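Local coordinates for polyamine export protein (Haemophilus ducreyi, PDB 2P4P), which probably helps export the polyamines cadaverine and putrescine from the cytoplasm, the piece described being its CorC_HlyC (transporter-associated) domain, at residues S10-G15 with I75-V80. Numbering follows the deposited sequence. Where two conformers were deposited one is given.
Sequences SWLIDG and IDQLMV
The Trp-11 indole meets Ile-13 CD1 at its edge, in the ring plane, and in the conformer given here the same methyl reaches across the strands to Val-80 CG2, 3.5 Å away. In that conformer chi1 (-72°) sets CG1 of Ile-13 beside the backbone N, and the extended second torsion carries CD1 on toward Val-80. Its CB rests 4.0 Å from Leu-78 CG; beyond, Leu-78 CD2 lies 3.6 Å from Gly-15 CA. Leu-26 touches both Trp-11 and Val-80, while Ile-40 and Met-44 bring helix 40-48 against Leu-78. Strand 10-14 is, within this chain, an outermost strand of the antiparallel sheet of the CorC_HlyC domain and pairs with the central strand 74-81. Two reciprocal backbone pairs, Trp-11 with Val-80 and Ile-13 with Leu-78, hold the register; Ile-13 N to Leu-78 O is 2.8 Å and nearly straight (169°). The last bond, Gly-15 N to Asp-76 O at 2.7 Å, is equally straight at the hydrogen, but its donor stands 56° out of the carbonyl plane. There Asp-76 and Gln-77 form a classic beta bulge facing Asp-69, which with Thr-70 and Glu-71 binds magnesium in a crystal structure of this protein. On the other face Leu-12 CD2 touches Gln-77 OE1 at 3.5 Å, the two side chains crossing at a slant. The Gln-77 side chain, extended beyond CG, sends its amide NE2 to Asp-69 OD2 and to Ile-68 O of the second subunit. Farther along, the selenium of Met-79 sits 3.8 Å from Ser-10 OG, and Leu-12 of the second subunit packs on Met-79.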
loop_
_atom_site.group_PDB
_atom_site.type_symbol
_atom_site.label_atom_id
_atom_site.label_comp_id
_atom_site.label_asym_id
_atom_site.label_seq_id
_atom_site.Cartn_x
_atom_site.Cartn_y
_atom_site.Cartn_z
ATOM N N SER A 10 -1.540 -3.346 9.930
ATOM C CA SER A 10 -1.523 -4.009 8.639
ATOM C C SER A 10 -0.127 -4.460 8.286
ATOM O O SER A 10 0.870 -3.978 8.864
ATOM C CB SER A 10 -2.081 -3.081 7.565
ATOM O OG SER A 10 -1.136 -2.092 7.246
ATOM N N TRP A 11 -0.044 -5.374 7.329
ATOM C CA TRP A 11 1.232 -5.770 6.820
ATOM C C TRP A 11 1.251 -5.554 5.319
ATOM O O TRP A 11 0.271 -5.840 4.632
ATOM C CB TRP A 11 1.487 -7.254 7.052
ATOM C CG TRP A 11 1.628 -7.740 8.447
ATOM C CD1 TRP A 11 1.783 -6.997 9.603
ATOM C CD2 TRP A 11 1.689 -9.118 8.849
ATOM N NE1 TRP A 11 1.896 -7.838 10.688
ATOM C CE2 TRP A 11 1.845 -9.141 10.255
ATOM C CE3 TRP A 11 1.600 -10.335 8.154
ATOM C CZ2 TRP A 11 1.945 -10.347 10.986
ATOM C CZ3 TRP A 11 1.684 -11.535 8.881
ATOM C CH2 TRP A 11 1.846 -11.525 10.281
ATOM N N LEU A 12 2.389 -5.091 4.819
ATOM C CA LEU A 12 2.632 -5.040 3.393
ATOM C C LEU A 12 3.467 -6.244 3.011
ATOM O O LEU A 12 4.569 -6.449 3.548
ATOM C CB LEU A 12 3.341 -3.743 3.030
ATOM C CG LEU A 12 3.561 -3.473 1.543
ATOM C CD1 LEU A 12 2.264 -3.015 0.891
ATOM C CD2 LEU A 12 4.627 -2.415 1.381
ATOM N N ILE A 13 2.960 -7.015 2.045
ATOM C CA ILE A 13 3.494 -8.340 1.678
ATOM C C ILE A 13 3.726 -8.473 0.164
ATOM O O ILE A 13 2.923 -7.980 -0.609
ATOM C CB ILE A 13 2.514 -9.451 2.181
ATOM C CG1 ILE A 13 2.600 -9.563 3.711
ATOM C CG2 ILE A 13 2.796 -10.804 1.532
ATOM C CD1 ILE A 13 1.503 -10.406 4.330
ATOM N N ASP A 14 4.821 -9.130 -0.234
ATOM C CA ASP A 14 5.151 -9.408 -1.639
ATOM C C ASP A 14 4.185 -10.465 -2.171
ATOM O O ASP A 14 3.942 -11.460 -1.509
ATOM C CB ASP A 14 6.605 -9.899 -1.735
ATOM C CG ASP A 14 7.039 -10.277 -3.159
ATOM O OD1 ASP A 14 6.236 -10.185 -4.117
ATOM O OD2 ASP A 14 8.216 -10.688 -3.324
ATOM N N GLY A 15 3.647 -10.253 -3.373
ATOM C CA GLY A 15 2.663 -11.189 -3.947
ATOM C C GLY A 15 3.262 -12.577 -4.166
ATOM O O GLY A 15 2.545 -13.570 -4.238
ATOM N N ILE A 75 0.169 -10.007 -8.971
ATOM C CA ILE A 75 0.055 -9.172 -7.789
ATOM C C ILE A 75 1.470 -9.040 -7.253
ATOM O O ILE A 75 2.127 -10.038 -6.916
ATOM C CB ILE A 75 -0.937 -9.769 -6.739
ATOM C CG1 ILE A 75 -2.348 -9.835 -7.352
ATOM C CG2 ILE A 75 -0.880 -8.979 -5.438
ATOM C CD1 ILE A 75 -3.428 -10.545 -6.525
ATOM N N ASP A 76 1.970 -7.813 -7.261
ATOM C CA ASP A 76 3.344 -7.498 -6.869
ATOM C C ASP A 76 3.397 -7.270 -5.336
ATOM O O ASP A 76 4.208 -7.900 -4.622
ATOM C CB ASP A 76 3.784 -6.266 -7.680
ATOM C CG ASP A 76 5.125 -5.714 -7.273
ATOM O OD1 ASP A 76 6.075 -6.489 -7.031
ATOM O OD2 ASP A 76 5.242 -4.475 -7.235
ATOM N N GLN A 77 2.532 -6.381 -4.855
ATOM C CA GLN A 77 2.386 -6.114 -3.410
ATOM C C GLN A 77 0.944 -6.099 -2.967
ATOM O O GLN A 77 0.080 -5.607 -3.682
ATOM C CB GLN A 77 2.993 -4.773 -3.038
ATOM C CG GLN A 77 4.485 -4.745 -3.136
ATOM C CD GLN A 77 5.040 -3.387 -2.803
ATOM O OE1 GLN A 77 5.790 -3.239 -1.859
ATOM N NE2 GLN A 77 4.656 -2.392 -3.567
ATOM N N LEU A 78 0.701 -6.592 -1.755
ATOM C CA LEU A 78 -0.607 -6.555 -1.150
ATOM C C LEU A 78 -0.509 -6.091 0.309
ATOM O O LEU A 78 0.557 -6.119 0.915
ATOM C CB LEU A 78 -1.250 -7.940 -1.188
ATOM C CG LEU A 78 -0.407 -9.038 -0.529
ATOM C CD1 LEU A 78 -1.188 -9.758 0.577
ATOM C CD2 LEU A 78 0.164 -10.005 -1.580
HETATM N N MSE A 79 -1.631 -5.658 0.854
HETATM C CA MSE A 79 -1.728 -5.331 2.255
HETATM C C MSE A 79 -2.743 -6.239 2.900
HETATM O O MSE A 79 -3.767 -6.551 2.300
HETATM C CB MSE A 79 -2.220 -3.896 2.418
HETATM C CG MSE A 79 -2.006 -3.349 3.812
HETATM SE SE MSE A 79 -2.870 -1.620 3.936
HETATM C CE MSE A 79 -3.942 -1.715 2.348
ATOM N N VAL A 80 -2.448 -6.655 4.129
ATOM C CA VAL A 80 -3.325 -7.521 4.923
ATOM C C VAL A 80 -3.698 -6.688 6.141
ATOM O O VAL A 80 -2.822 -6.067 6.723
ATOM C CB VAL A 80 -2.563 -8.806 5.420
ATOM C CG1 VAL A 80 -3.537 -9.811 6.089
ATOM C CG2 VAL A 80 -1.883 -9.473 4.268
#